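Local coordinates for variable region-containing chitin-binding protein 3 (Branchiostoma floridae, PDB 1XT5) that probably binds chitin and is an immune-type receptor of amphioxus, represented here by its first domain, an immunoglobulin V-type domain, at residues P36-W41 against V53-Y58; M5-T10 against C109-W114; F67-S72 against V86-A91; E13-A18 against V128-G133; G82-A87 against L94-V99. All blocks are in the same frame, centred on the assembly; numbering follows the deposited sequence. Where two conformers were deposited one is given.

Interaction 1 of 5, residues P36-W41 against V53-Y58; sequences PPVISW and VFKGNY
F54 CD2 approaches the edge of the W41 ring, near its plane. The F54 ring in turn has I39 CG2 at its own edge, 4.3 Å from CE2. The W41 indole also touches L24, C26, Y107 and C109, and its NE1 is hydrogen-bonded to P92 O. I39, W41 and F54 lie on one face of the sheet, S40 and K55 on the other. With F54 CG anti to the backbone N (chi1 177°), the ring lies over the place where a side chain of G56 would be. That glycine has none to collide with it. On the opposite face, K55 CE passes V38 CG2 at 3.7 Å.

The backbones run antiparallel. I39 N bonds to G56 O at 2.8 Å, and G56 N returns to I39 O. W41 N donates to F54 O. W41 O takes two bonds from the same face of its carbonyl plane: V53 N at 2.9 Å and F54 N at 3.3 Å. V53 and F54 both face W41, a classic beta bulge. At the other end a water joins P37 O to Y58 N. The whole is the C-C' hairpin of an immunoglobulin V domain, with W41 as the core tryptophan beside the disulfide.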
# COMPACT_ATOMS: atom_id res chain seq x y z
N PRO A 36 -1.80 12.31 10.05
CA PRO A 36 -1.52 11.43 8.87
C PRO A 36 -1.05 10.06 9.30
O PRO A 36 -0.31 9.92 10.26
CB PRO A 36 -0.40 12.19 8.16
CG PRO A 36 0.18 13.09 9.21
CD PRO A 36 -0.90 13.45 10.16
N PRO A 37 -1.54 9.00 8.66
CA PRO A 37 -1.11 7.63 8.93
C PRO A 37 0.13 7.29 8.15
O PRO A 37 0.78 8.15 7.57
CB PRO A 37 -2.37 6.83 8.55
CG PRO A 37 -2.86 7.59 7.36
CD PRO A 37 -2.66 9.04 7.69
N VAL A 38 0.49 6.02 8.17
CA VAL A 38 1.59 5.48 7.41
C VAL A 38 1.12 4.30 6.58
O VAL A 38 0.40 3.42 7.07
CB VAL A 38 2.79 5.16 8.31
CG1 VAL A 38 2.47 4.31 9.50
CG2 VAL A 38 3.90 4.55 7.46
N ILE A 39 1.48 4.37 5.30
CA ILE A 39 1.06 3.39 4.30
C ILE A 39 2.19 2.45 4.04
O ILE A 39 3.33 2.89 3.78
CB ILE A 39 0.71 4.13 2.96
CG1 ILE A 39 -0.54 4.98 3.07
CG2 ILE A 39 0.64 3.18 1.77
CD1 ILE A 39 -0.71 6.03 4.13
N SER A 40 1.92 1.15 4.05
CA SER A 40 2.87 0.14 3.66
C SER A 40 2.22 -0.81 2.65
O SER A 40 1.09 -1.24 2.84
CB SER A 40 3.29 -0.70 4.88
OG SER A 40 3.83 0.08 5.90
N TRP A 41 2.94 -1.10 1.58
CA TRP A 41 2.59 -2.21 0.68
C TRP A 41 3.62 -3.28 0.94
O TRP A 41 4.84 -3.03 0.91
CB TRP A 41 2.59 -1.76 -0.76
CG TRP A 41 1.38 -1.03 -1.21
CD1 TRP A 41 1.16 0.32 -1.24
CD2 TRP A 41 0.15 -1.65 -1.69
NE1 TRP A 41 -0.10 0.58 -1.70
CE2 TRP A 41 -0.72 -0.59 -2.01
CE3 TRP A 41 -0.23 -2.98 -1.90
CZ2 TRP A 41 -1.99 -0.85 -2.54
CZ3 TRP A 41 -1.49 -3.22 -2.42
CH2 TRP A 41 -2.36 -2.17 -2.76
N VAL A 53 7.46 -3.55 -0.16
CA VAL A 53 7.36 -3.00 -1.52
C VAL A 53 7.51 -1.47 -1.49
O VAL A 53 8.29 -0.89 -2.21
CB VAL A 53 6.05 -3.44 -2.18
CG1 VAL A 53 5.91 -2.82 -3.55
CG2 VAL A 53 5.98 -4.96 -2.22
N PHE A 54 6.71 -0.84 -0.64
CA PHE A 54 6.59 0.59 -0.56
C PHE A 54 6.24 0.96 0.87
O PHE A 54 5.45 0.27 1.52
CB PHE A 54 5.51 1.09 -1.53
CG PHE A 54 5.25 2.59 -1.46
CD1 PHE A 54 5.93 3.44 -2.33
CD2 PHE A 54 4.34 3.11 -0.55
CE1 PHE A 54 5.72 4.81 -2.24
CE2 PHE A 54 4.14 4.49 -0.44
CZ PHE A 54 4.84 5.29 -1.31
N LYS A 55 6.72 2.12 1.30
CA LYS A 55 6.28 2.73 2.54
C LYS A 55 6.20 4.25 2.32
O LYS A 55 7.06 4.82 1.62
CB LYS A 55 7.18 2.41 3.73
CG LYS A 55 6.67 2.74 5.12
CD LYS A 55 7.60 2.29 6.22
CE LYS A 55 7.11 2.63 7.60
NZ LYS A 55 8.05 2.17 8.66
N GLY A 56 5.24 4.90 2.93
CA GLY A 56 5.17 6.33 2.86
C GLY A 56 4.25 6.94 3.88
O GLY A 56 3.39 6.27 4.44
N ASN A 57 4.41 8.25 4.08
CA ASN A 57 3.52 8.99 4.93
C ASN A 57 3.62 10.48 4.59
O ASN A 57 4.69 10.96 4.26
CB ASN A 57 3.81 8.83 6.44
CG ASN A 57 5.21 9.17 6.87
OD1 ASN A 57 6.14 8.39 6.84
ND2 ASN A 57 5.40 10.43 7.29
N TYR A 58 2.52 11.19 4.70
CA TYR A 58 2.60 12.65 4.67
C TYR A 58 3.41 13.14 5.87
O TYR A 58 3.34 12.53 6.95
CB TYR A 58 1.20 13.26 4.77
CG TYR A 58 0.35 13.02 3.54
CD1 TYR A 58 -0.80 12.25 3.61
CD2 TYR A 58 0.67 13.56 2.32
CE1 TYR A 58 -1.60 12.04 2.52
CE2 TYR A 58 -0.13 13.34 1.20
CZ TYR A 58 -1.25 12.57 1.30
OH TYR A 58 -2.03 12.32 0.20
O HOH W 1 0.17 9.72 5.38

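Interaction 2 of 5, residues M5-T10 against C109-W114; sequences MTVRTT and CQVAQW. With SO4 (sulfate ion), chain B.
M5 reaches across to V111 with CG, SD and CE. Its CG is anti to the backbone N (chi1 -172°), and bends at the next two torsions fold the thioether over the valine. M5 CG lies 3.4 Å from V111 O. M5 CE lies 3.6 Å from V111 CG1. The two side chains cross at about a right angle. The same methyl also passes A112 N at 3.8 Å. Y28 and P37 touch both M5 and V111, so this pair sits in a shared apolar pocket.

V7 comes next on the inner side of the strand. Its CG2 meets V111 CG2 at 3.8 Å, and its CG1 faces C109 O at the same distance. V7 also touches C26, the disulfide partner of C109. Its backbone N and O are bonded to D123 and K125.

No hydrogen bond links the two segments. The strand axes come no closer than 7.6 Å and run 160° apart, so the contact is made by side chains. Further along, Q113 NE2 donates a bond of 3.0 Å to O2 of a sulfate ion, probably from the crystallisation liquor. That nitrogen also bonds to D33, and the sulfate is held by Q2, S3 and R117 as well. This is the two-sheet sandwich of an immunoglobulin V domain, closed around its disulfide: strand 4-8 of one sheet packs on strand 105-112 of the other.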
# COMPACT_ATOMS: atom_id res chain seq x y z
N MET A 5 -9.29 2.60 12.02
CA MET A 5 -8.86 2.46 10.63
C MET A 5 -9.66 1.45 9.86
O MET A 5 -9.88 0.34 10.34
CB MET A 5 -7.39 2.02 10.64
CG MET A 5 -6.77 2.02 9.24
SD MET A 5 -6.52 3.64 8.55
CE MET A 5 -5.13 4.20 9.56
N THR A 6 -10.04 1.76 8.62
CA THR A 6 -10.65 0.76 7.76
C THR A 6 -10.07 0.90 6.36
O THR A 6 -10.23 1.97 5.73
CB THR A 6 -12.17 0.89 7.70
OG1 THR A 6 -12.73 0.71 9.00
CG2 THR A 6 -12.78 -0.18 6.77
N VAL A 7 -9.45 -0.14 5.88
CA VAL A 7 -8.95 -0.23 4.50
C VAL A 7 -10.00 -0.91 3.66
O VAL A 7 -10.69 -1.81 4.09
CB VAL A 7 -7.60 -1.00 4.50
CG1 VAL A 7 -7.19 -1.45 3.09
CG2 VAL A 7 -6.50 -0.17 5.12
N ARG A 8 -10.13 -0.44 2.40
CA ARG A 8 -10.96 -1.09 1.40
C ARG A 8 -10.19 -1.26 0.12
O ARG A 8 -9.28 -0.50 -0.21
CB ARG A 8 -12.26 -0.30 1.20
CG ARG A 8 -13.18 -0.33 2.41
CD ARG A 8 -14.50 0.42 2.14
NE ARG A 8 -15.40 0.25 3.29
CZ ARG A 8 -15.67 0.71 4.45
NH1 ARG A 8 -15.18 1.77 5.12
NH2 ARG A 8 -16.65 0.05 5.12
N THR A 9 -10.61 -2.26 -0.66
CA THR A 9 -10.01 -2.60 -1.93
C THR A 9 -11.12 -2.91 -2.94
O THR A 9 -11.91 -3.81 -2.72
CB THR A 9 -9.17 -3.85 -1.84
OG1 THR A 9 -9.88 -4.90 -1.15
CG2 THR A 9 -7.87 -3.65 -1.06
N THR A 10 -11.15 -2.17 -4.04
CA THR A 10 -12.14 -2.42 -5.06
C THR A 10 -11.93 -3.76 -5.76
O THR A 10 -12.89 -4.34 -6.26
CB THR A 10 -12.18 -1.33 -6.15
OG1 THR A 10 -10.89 -1.21 -6.74
CG2 THR A 10 -12.63 -0.01 -5.58
N CYS A 109 -2.12 -3.94 1.24
CA CYS A 109 -2.22 -2.51 1.49
C CYS A 109 -2.53 -2.36 2.98
O CYS A 109 -3.61 -2.73 3.42
CB CYS A 109 -3.32 -1.93 0.64
SG CYS A 109 -3.42 -0.13 0.91
N GLN A 110 -1.57 -1.87 3.73
CA GLN A 110 -1.67 -1.68 5.16
C GLN A 110 -1.63 -0.18 5.43
O GLN A 110 -0.74 0.52 4.96
CB GLN A 110 -0.53 -2.39 5.88
CG GLN A 110 -0.57 -2.18 7.38
CD GLN A 110 0.56 -2.93 8.01
OE1 GLN A 110 0.50 -4.13 8.20
NE2 GLN A 110 1.66 -2.25 8.25
N VAL A 111 -2.57 0.31 6.23
CA VAL A 111 -2.59 1.70 6.63
C VAL A 111 -2.71 1.71 8.16
O VAL A 111 -3.55 1.01 8.74
CB VAL A 111 -3.71 2.49 5.96
CG1 VAL A 111 -3.59 3.99 6.28
CG2 VAL A 111 -3.73 2.29 4.46
N ALA A 112 -1.85 2.49 8.82
CA ALA A 112 -1.78 2.44 10.27
C ALA A 112 -1.50 3.82 10.83
O ALA A 112 -0.79 4.62 10.22
CB ALA A 112 -0.65 1.51 10.74
N GLN A 113 -2.01 4.06 12.03
CA GLN A 113 -1.53 5.17 12.81
C GLN A 113 -0.01 5.10 12.96
O GLN A 113 0.54 4.00 13.02
CB GLN A 113 -2.13 5.17 14.19
CG GLN A 113 -3.62 5.32 14.20
CD GLN A 113 -4.15 5.24 15.62
OE1 GLN A 113 -3.92 4.25 16.31
NE2 GLN A 113 -4.81 6.28 16.07
N TRP A 114 0.66 6.22 13.07
CA TRP A 114 2.11 6.22 13.28
C TRP A 114 2.50 5.46 14.55
O TRP A 114 3.55 4.83 14.58
CB TRP A 114 2.67 7.62 13.41
CG TRP A 114 2.70 8.41 12.16
CD1 TRP A 114 2.27 8.09 10.92
CD2 TRP A 114 3.24 9.74 12.01
NE1 TRP A 114 2.49 9.06 10.02
CE2 TRP A 114 3.09 10.13 10.68
CE3 TRP A 114 3.84 10.63 12.91
CZ2 TRP A 114 3.50 11.37 10.18
CZ3 TRP A 114 4.25 11.85 12.44
CH2 TRP A 114 4.08 12.21 11.12
S SO4 B . -6.73 6.37 19.97
O1 SO4 B . -6.05 7.14 21.11
O2 SO4 B . -6.04 6.73 18.72
O3 SO4 B . -8.10 6.63 19.89
O4 SO4 B . -6.51 4.96 20.25

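Interaction 3 of 5, residues F67-S72 against V86-A91; sequences FVESDS and VANLAA
Two type I beta turns, V68-D71 and N88-A91, meet through E69 and L89. E69 OE2 accepts the backbone N-H of L89 at 2.9 Å. The bond is fairly straight, 155° at the hydrogen. It arrives on the syn side of the carboxylate, slightly out of its plane. E69 bends at chi2 (72°), which turns the carboxylate from its own turn toward the other. OE2 also forms a salt bridge with K74, and OE1 is hydrogen-bonded to Y58 OH. Both oxygens are thus gripped, and the carboxylate is held against rotation. The lysine also bonds to V86 O, which ties it to the second segment.

In the V-domain fold the first turn belongs to the C'-C'' loop, the position of CDR2 in antibodies. The second belongs to the connection between strands D and E. The contact therefore pins one loop to the other near the surface.

The amide of N88 stands nearly upright to the E69 carboxylate, the planes 77° apart. Within its own turn N88 OD1 takes a weak bond from A90 N, 3.0 Å long, in an Asx turn. Y58 OH is a second partner of A90 N. L89 points its CD1 at S72 CB, 3.9 Å away, and also touches F54 and Y58. S72 OG donates to E69 O at 2.7 Å, which ties the residue just after the turn back to it.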
# COMPACT_ATOMS: atom_id res chain seq x y z
N PHE A 67 -2.66 17.82 4.34
CA PHE A 67 -1.55 16.98 3.94
C PHE A 67 -1.14 17.50 2.55
O PHE A 67 -1.97 17.99 1.77
CB PHE A 67 -1.97 15.55 3.83
CG PHE A 67 -2.61 14.79 4.97
CD1 PHE A 67 -2.33 15.11 6.28
CD2 PHE A 67 -3.52 13.73 4.82
CE1 PHE A 67 -2.87 14.46 7.38
CE2 PHE A 67 -4.07 13.06 5.88
CZ PHE A 67 -3.79 13.44 7.19
N VAL A 68 0.11 17.42 2.24
CA VAL A 68 0.67 17.95 1.01
C VAL A 68 1.50 16.86 0.34
O VAL A 68 2.46 16.39 0.96
CB VAL A 68 1.48 19.26 1.31
CG1 VAL A 68 2.23 19.73 0.09
CG2 VAL A 68 0.55 20.33 1.87
N GLU A 69 1.14 16.46 -0.84
CA GLU A 69 1.80 15.34 -1.48
C GLU A 69 3.30 15.51 -1.67
O GLU A 69 4.07 14.57 -1.50
CB GLU A 69 1.13 15.01 -2.81
CG GLU A 69 1.24 13.54 -3.17
CD GLU A 69 0.36 12.64 -2.33
OE1 GLU A 69 -0.75 13.05 -1.97
OE2 GLU A 69 0.81 11.50 -2.03
N SER A 70 3.70 16.76 -1.95
CA SER A 70 5.10 17.12 -2.09
C SER A 70 5.90 17.12 -0.81
O SER A 70 7.14 17.14 -0.85
CB SER A 70 5.23 18.50 -2.81
OG SER A 70 4.74 19.55 -1.92
N ASP A 71 5.24 17.10 0.34
CA ASP A 71 5.88 17.11 1.64
C ASP A 71 5.53 15.78 2.31
O ASP A 71 4.67 15.68 3.16
CB ASP A 71 5.39 18.26 2.49
CG ASP A 71 6.23 18.42 3.75
OD1 ASP A 71 7.24 17.73 3.90
OD2 ASP A 71 5.81 19.30 4.53
N SER A 72 6.22 14.73 1.86
CA SER A 72 5.91 13.39 2.27
C SER A 72 7.18 12.55 2.17
O SER A 72 8.07 12.85 1.37
CB SER A 72 4.83 12.76 1.40
OG SER A 72 5.22 12.67 0.05
N VAL A 86 3.27 5.25 -5.21
CA VAL A 86 1.94 5.58 -4.72
C VAL A 86 1.74 7.05 -4.97
O VAL A 86 2.35 7.88 -4.30
CB VAL A 86 1.78 5.19 -3.23
CG1 VAL A 86 0.43 5.64 -2.69
CG2 VAL A 86 1.88 3.68 -3.05
N ALA A 87 0.87 7.39 -5.92
CA ALA A 87 0.68 8.79 -6.31
C ALA A 87 -0.02 9.62 -5.24
O ALA A 87 0.22 10.84 -5.17
CB ALA A 87 -0.15 8.87 -7.59
N ASN A 88 -0.90 9.00 -4.48
CA ASN A 88 -1.74 9.73 -3.53
C ASN A 88 -1.80 8.94 -2.24
O ASN A 88 -2.49 7.93 -2.16
CB ASN A 88 -3.15 9.90 -4.12
CG ASN A 88 -4.06 10.71 -3.22
OD1 ASN A 88 -3.85 10.96 -2.12
ND2 ASN A 88 -5.26 11.01 -3.72
N LEU A 89 -1.07 9.39 -1.20
CA LEU A 89 -1.06 8.61 0.02
C LEU A 89 -2.39 8.54 0.71
O LEU A 89 -2.64 7.60 1.49
CB LEU A 89 0.02 9.16 0.97
CG LEU A 89 1.46 8.92 0.55
CD1 LEU A 89 2.40 9.76 1.38
CD2 LEU A 89 1.85 7.46 0.64
N ALA A 90 -3.28 9.49 0.47
CA ALA A 90 -4.62 9.46 1.03
C ALA A 90 -5.52 8.47 0.30
O ALA A 90 -6.61 8.17 0.85
CB ALA A 90 -5.28 10.85 0.96
N ALA A 91 -5.13 7.94 -0.83
CA ALA A 91 -5.90 6.98 -1.65
C ALA A 91 -4.86 6.07 -2.28
O ALA A 91 -4.53 6.17 -3.46
CB ALA A 91 -6.73 7.72 -2.69

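Interaction 4 of 5, residues E13-A18 against V128-G133; sequences EVEVHA and VLKVTG
E13 and E15 reach strand 128-132 by different torsions. In E13, CG sits between the backbone N and the carbonyl carbon (chi1 64°), and the extended chain carries the carboxylate over to K130. In E15, CG is anti to the backbone N (chi1 -179°), and the chain runs straight out to T132. E13 OE1 forms a salt bridge with K130 NZ at 2.8 Å. The ammonium comes to the syn side of the oxygen, somewhat out of the carboxylate plane. E15 OE1 takes the T132 hydroxyl proton at 2.6 Å, using its anti lone pair. The E15 and T132 side chains cross at about a right angle. The E15 carboxylate is also near K130, without contact between the charged atoms. The lysine's positive charge probably steadies both glutamates.

All these groups lie on one face of the sheet, toward solvent. On the other face V16 CG1 packs on L129 CD1 at 4.0 Å, and A18 CB on V131 CG1 at 3.7 Å. V22 touches V14, V16 and L129 there, and V99 touches V16 and V131.

The backbone bonds alternate between the strands. V14 N donates to V128 O, K130 N to V14 O, V16 N to K130 O, and T132 N to V16 O at 2.9 Å. Beyond the last of them a water joins A18 N to T132 O. The strands run parallel, their axes 28° apart. This is the A'-G pairing of immunoglobulin V domains, which places the first strand's second half on the sheet of the last strand.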
# COMPACT_ATOMS: atom_id res chain seq x y z
N GLU A 13 -8.12 -9.04 -6.94
CA GLU A 13 -7.08 -9.53 -7.84
C GLU A 13 -7.04 -8.61 -9.06
O GLU A 13 -8.06 -8.05 -9.45
CB GLU A 13 -7.31 -10.99 -8.22
CG GLU A 13 -8.58 -11.21 -9.00
CD GLU A 13 -8.71 -12.70 -9.35
OE1 GLU A 13 -8.48 -13.04 -10.50
OE2 GLU A 13 -8.97 -13.51 -8.44
N VAL A 14 -5.88 -8.53 -9.64
CA VAL A 14 -5.55 -7.80 -10.87
C VAL A 14 -4.60 -8.65 -11.67
O VAL A 14 -3.83 -9.41 -11.12
CB VAL A 14 -4.96 -6.41 -10.59
CG1 VAL A 14 -5.97 -5.57 -9.79
CG2 VAL A 14 -3.64 -6.44 -9.87
N GLU A 15 -4.65 -8.54 -12.99
CA GLU A 15 -3.78 -9.33 -13.88
C GLU A 15 -3.07 -8.37 -14.83
O GLU A 15 -3.68 -7.40 -15.31
CB GLU A 15 -4.58 -10.37 -14.62
CG GLU A 15 -3.75 -11.22 -15.54
CD GLU A 15 -4.40 -12.49 -16.08
OE1 GLU A 15 -3.74 -13.11 -16.94
OE2 GLU A 15 -5.52 -12.81 -15.66
N VAL A 16 -1.82 -8.69 -15.15
CA VAL A 16 -1.06 -7.96 -16.15
C VAL A 16 -0.06 -8.89 -16.80
O VAL A 16 0.36 -9.89 -16.21
CB VAL A 16 -0.30 -6.81 -15.47
CG1 VAL A 16 0.85 -7.28 -14.61
CG2 VAL A 16 0.16 -5.81 -16.52
N HIS A 17 0.37 -8.54 -18.01
CA HIS A 17 1.49 -9.25 -18.64
C HIS A 17 2.81 -8.82 -18.01
O HIS A 17 2.96 -7.65 -17.64
CB HIS A 17 1.41 -8.88 -20.14
CG HIS A 17 0.19 -9.18 -20.93
ND1 HIS A 17 -0.68 -8.35 -21.58
CD2 HIS A 17 -0.30 -10.41 -21.19
CE1 HIS A 17 -1.64 -9.07 -22.18
NE2 HIS A 17 -1.43 -10.37 -21.96
N ALA A 18 3.79 -9.71 -17.98
CA ALA A 18 5.13 -9.34 -17.53
C ALA A 18 5.63 -8.29 -18.50
O ALA A 18 5.43 -8.36 -19.74
CB ALA A 18 6.05 -10.54 -17.39
N VAL A 128 -4.31 -9.74 -4.99
CA VAL A 128 -3.47 -10.66 -5.73
C VAL A 128 -3.09 -10.09 -7.06
O VAL A 128 -3.94 -9.51 -7.76
CB VAL A 128 -4.25 -12.01 -5.91
CG1 VAL A 128 -3.58 -12.91 -6.93
CG2 VAL A 128 -4.34 -12.73 -4.60
N LEU A 129 -1.84 -10.25 -7.42
CA LEU A 129 -1.34 -9.92 -8.75
C LEU A 129 -1.07 -11.25 -9.51
O LEU A 129 -0.25 -12.02 -9.07
CB LEU A 129 -0.07 -9.13 -8.67
CG LEU A 129 0.57 -8.77 -10.04
CD1 LEU A 129 -0.41 -8.02 -10.91
CD2 LEU A 129 1.88 -8.03 -9.77
N LYS A 130 -1.80 -11.41 -10.59
CA LYS A 130 -1.57 -12.49 -11.55
C LYS A 130 -0.76 -11.96 -12.69
O LYS A 130 -1.06 -10.90 -13.28
CB LYS A 130 -2.89 -13.06 -12.08
CG LYS A 130 -3.74 -13.76 -11.08
CD LYS A 130 -5.10 -14.12 -11.71
CE LYS A 130 -5.91 -15.09 -10.97
NZ LYS A 130 -7.25 -15.36 -11.56
N VAL A 131 0.34 -12.65 -13.01
CA VAL A 131 1.19 -12.30 -14.13
C VAL A 131 0.87 -13.28 -15.24
O VAL A 131 1.14 -14.46 -15.10
CB VAL A 131 2.67 -12.25 -13.75
CG1 VAL A 131 3.53 -11.88 -14.96
CG2 VAL A 131 2.90 -11.31 -12.58
N THR A 132 0.29 -12.80 -16.33
CA THR A 132 -0.15 -13.66 -17.42
C THR A 132 0.98 -14.50 -17.94
O THR A 132 2.04 -13.96 -18.23
CB THR A 132 -0.71 -12.79 -18.57
OG1 THR A 132 -1.68 -11.89 -17.97
CG2 THR A 132 -1.35 -13.59 -19.68
N GLY A 133 0.73 -15.80 -18.06
CA GLY A 133 1.73 -16.70 -18.55
C GLY A 133 2.75 -17.12 -17.56
O GLY A 133 3.67 -17.87 -17.93
O HOH W 2 3.62 -12.19 -19.39

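Interaction 5 of 5, residues G82-A87 against L94-V99; sequences GRASVA and LRLTHV
A84 and L94 pack on the inner side of this strand pair, where the fit is close. A84 CB meets L94 CD1 at 4.0 Å, and V86 CG2 lies 4.2 Å from the same methyl. L94 and V86 go on to touch W41, and A84 touches V53, so this face belongs to the core. S85 and R95 pair by two backbone bonds. S85 N donates to R95 O, and R95 N to S85 O at 2.9 Å, almost perfectly straight (179°).

The opposite face is wetter. R95 stretches out and S85 OG lies near its CB. One water bridges three groups here: it donates to R83 O, accepts from R95 NH1, and is 2.7 Å from S85 OG. A second water donates to G82 O and lies 2.7 Å from T97 OG1.

At the open end of the hairpin, away from the turn, the link is polar. T97 N donates to R83 O. R83 bends at chi3 (-60°), which brings its guanidinium back to the T97 backbone. R83 NH1 donates to T97 O at 3.0 Å, with the oxygen in the guanidinium plane. The R83 and T97 side chains slide past each other in opposite directions. The arginine's strongest partner is D103, bound in a salt bridge, and D79 O takes a bond from NH2. Several bonds thus fix the guanidinium's orientation. This is the D-E hairpin of an immunoglobulin V domain, and the R83-D103 bridge resembles the arginine-aspartate pair at the same place in antibody variable domains.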
# COMPACT_ATOMS: atom_id res chain seq x y z
N GLY A 82 12.42 1.68 -7.60
CA GLY A 82 12.28 2.29 -8.85
C GLY A 82 11.15 1.85 -9.74
O GLY A 82 10.96 2.42 -10.82
N ARG A 83 10.38 0.87 -9.34
CA ARG A 83 9.24 0.36 -10.07
C ARG A 83 7.92 0.55 -9.36
O ARG A 83 6.87 0.53 -10.01
CB ARG A 83 9.38 -1.15 -10.36
CG ARG A 83 10.63 -1.47 -11.11
CD ARG A 83 10.71 -2.88 -11.61
NE ARG A 83 10.67 -3.94 -10.63
CZ ARG A 83 9.69 -4.83 -10.37
NH1 ARG A 83 8.55 -4.78 -11.01
NH2 ARG A 83 9.89 -5.75 -9.45
N ALA A 84 7.92 0.77 -8.06
CA ALA A 84 6.71 0.87 -7.28
C ALA A 84 6.50 2.33 -6.85
O ALA A 84 7.44 2.98 -6.36
CB ALA A 84 6.84 -0.02 -6.04
N SER A 85 5.28 2.81 -6.96
CA SER A 85 4.97 4.18 -6.55
C SER A 85 3.54 4.25 -6.03
O SER A 85 2.70 3.44 -6.42
CB SER A 85 5.22 5.16 -7.71
OG SER A 85 4.40 4.90 -8.83
N VAL A 86 3.27 5.25 -5.21
CA VAL A 86 1.94 5.58 -4.72
C VAL A 86 1.74 7.05 -4.97
O VAL A 86 2.35 7.88 -4.30
CB VAL A 86 1.78 5.19 -3.23
CG1 VAL A 86 0.43 5.64 -2.69
CG2 VAL A 86 1.88 3.68 -3.05
N ALA A 87 0.87 7.39 -5.92
CA ALA A 87 0.68 8.79 -6.31
C ALA A 87 -0.02 9.62 -5.24
O ALA A 87 0.22 10.84 -5.17
CB ALA A 87 -0.15 8.87 -7.59
N LEU A 94 -1.31 1.35 -5.42
CA LEU A 94 0.06 1.07 -5.82
C LEU A 94 0.15 0.92 -7.35
O LEU A 94 -0.66 0.21 -7.93
CB LEU A 94 0.48 -0.25 -5.19
CG LEU A 94 1.89 -0.76 -5.55
CD1 LEU A 94 2.96 0.14 -4.95
CD2 LEU A 94 2.06 -2.19 -5.07
N ARG A 95 1.14 1.56 -7.94
CA ARG A 95 1.50 1.37 -9.35
C ARG A 95 2.83 0.63 -9.39
O ARG A 95 3.81 1.05 -8.75
CB ARG A 95 1.63 2.72 -10.05
CG ARG A 95 1.95 2.63 -11.53
CD ARG A 95 1.93 3.99 -12.18
NE ARG A 95 2.23 4.15 -13.58
CZ ARG A 95 3.45 4.40 -14.03
NH1 ARG A 95 4.55 4.48 -13.27
NH2 ARG A 95 3.58 4.53 -15.35
N LEU A 96 2.88 -0.46 -10.15
CA LEU A 96 4.09 -1.26 -10.34
C LEU A 96 4.40 -1.32 -11.80
O LEU A 96 3.55 -1.74 -12.63
CB LEU A 96 3.88 -2.61 -9.69
CG LEU A 96 5.13 -3.46 -9.65
CD1 LEU A 96 6.21 -2.86 -8.75
CD2 LEU A 96 4.74 -4.87 -9.19
N THR A 97 5.60 -0.88 -12.20
CA THR A 97 6.01 -0.90 -13.63
C THR A 97 6.94 -2.08 -13.87
O THR A 97 7.49 -2.69 -12.94
CB THR A 97 6.73 0.38 -14.03
OG1 THR A 97 7.90 0.50 -13.24
CG2 THR A 97 5.88 1.57 -13.75
N HIS A 98 7.14 -2.36 -15.17
CA HIS A 98 8.10 -3.39 -15.61
C HIS A 98 7.89 -4.70 -14.83
O HIS A 98 8.83 -5.25 -14.25
CB HIS A 98 9.54 -2.94 -15.46
CG HIS A 98 9.81 -1.75 -16.25
ND1 HIS A 98 10.08 -1.78 -17.59
CD2 HIS A 98 9.91 -0.46 -15.83
CE1 HIS A 98 10.28 -0.53 -17.97
NE2 HIS A 98 10.21 0.31 -16.96
N VAL A 99 6.63 -5.17 -14.79
CA VAL A 99 6.31 -6.30 -13.95
C VAL A 99 7.10 -7.53 -14.33
O VAL A 99 7.18 -7.94 -15.48
CB VAL A 99 4.78 -6.55 -13.98
CG1 VAL A 99 4.44 -7.86 -13.37
CG2 VAL A 99 4.04 -5.41 -13.31
O HOH W 3 9.35 2.76 -13.08
O HOH W 4 5.41 3.07 -10.49

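In the fold
From the N terminus, strand 4-8 meets strand 105-112 in interaction 2, closing a loop of 98 residues. Strand 13-17 then pairs with strand 122-132 in interaction 4. These two loops cross, since their segments alternate along the chain. Interactions 1, 3 and 5 lie within both. Interaction 1 is a short hairpin, closed before interaction 3 opens. The second segment of interaction 3 shares V86 and A87 with the first segment of interaction 5. Interaction 2 joins strands of the two sheets, while interactions 1, 4 and 5 pair strands within a sheet. Interaction 1 touches interactions 2, 3 and 5, and V99 of interaction 5 meets interaction 4; side-chain contacts between them link the sheets.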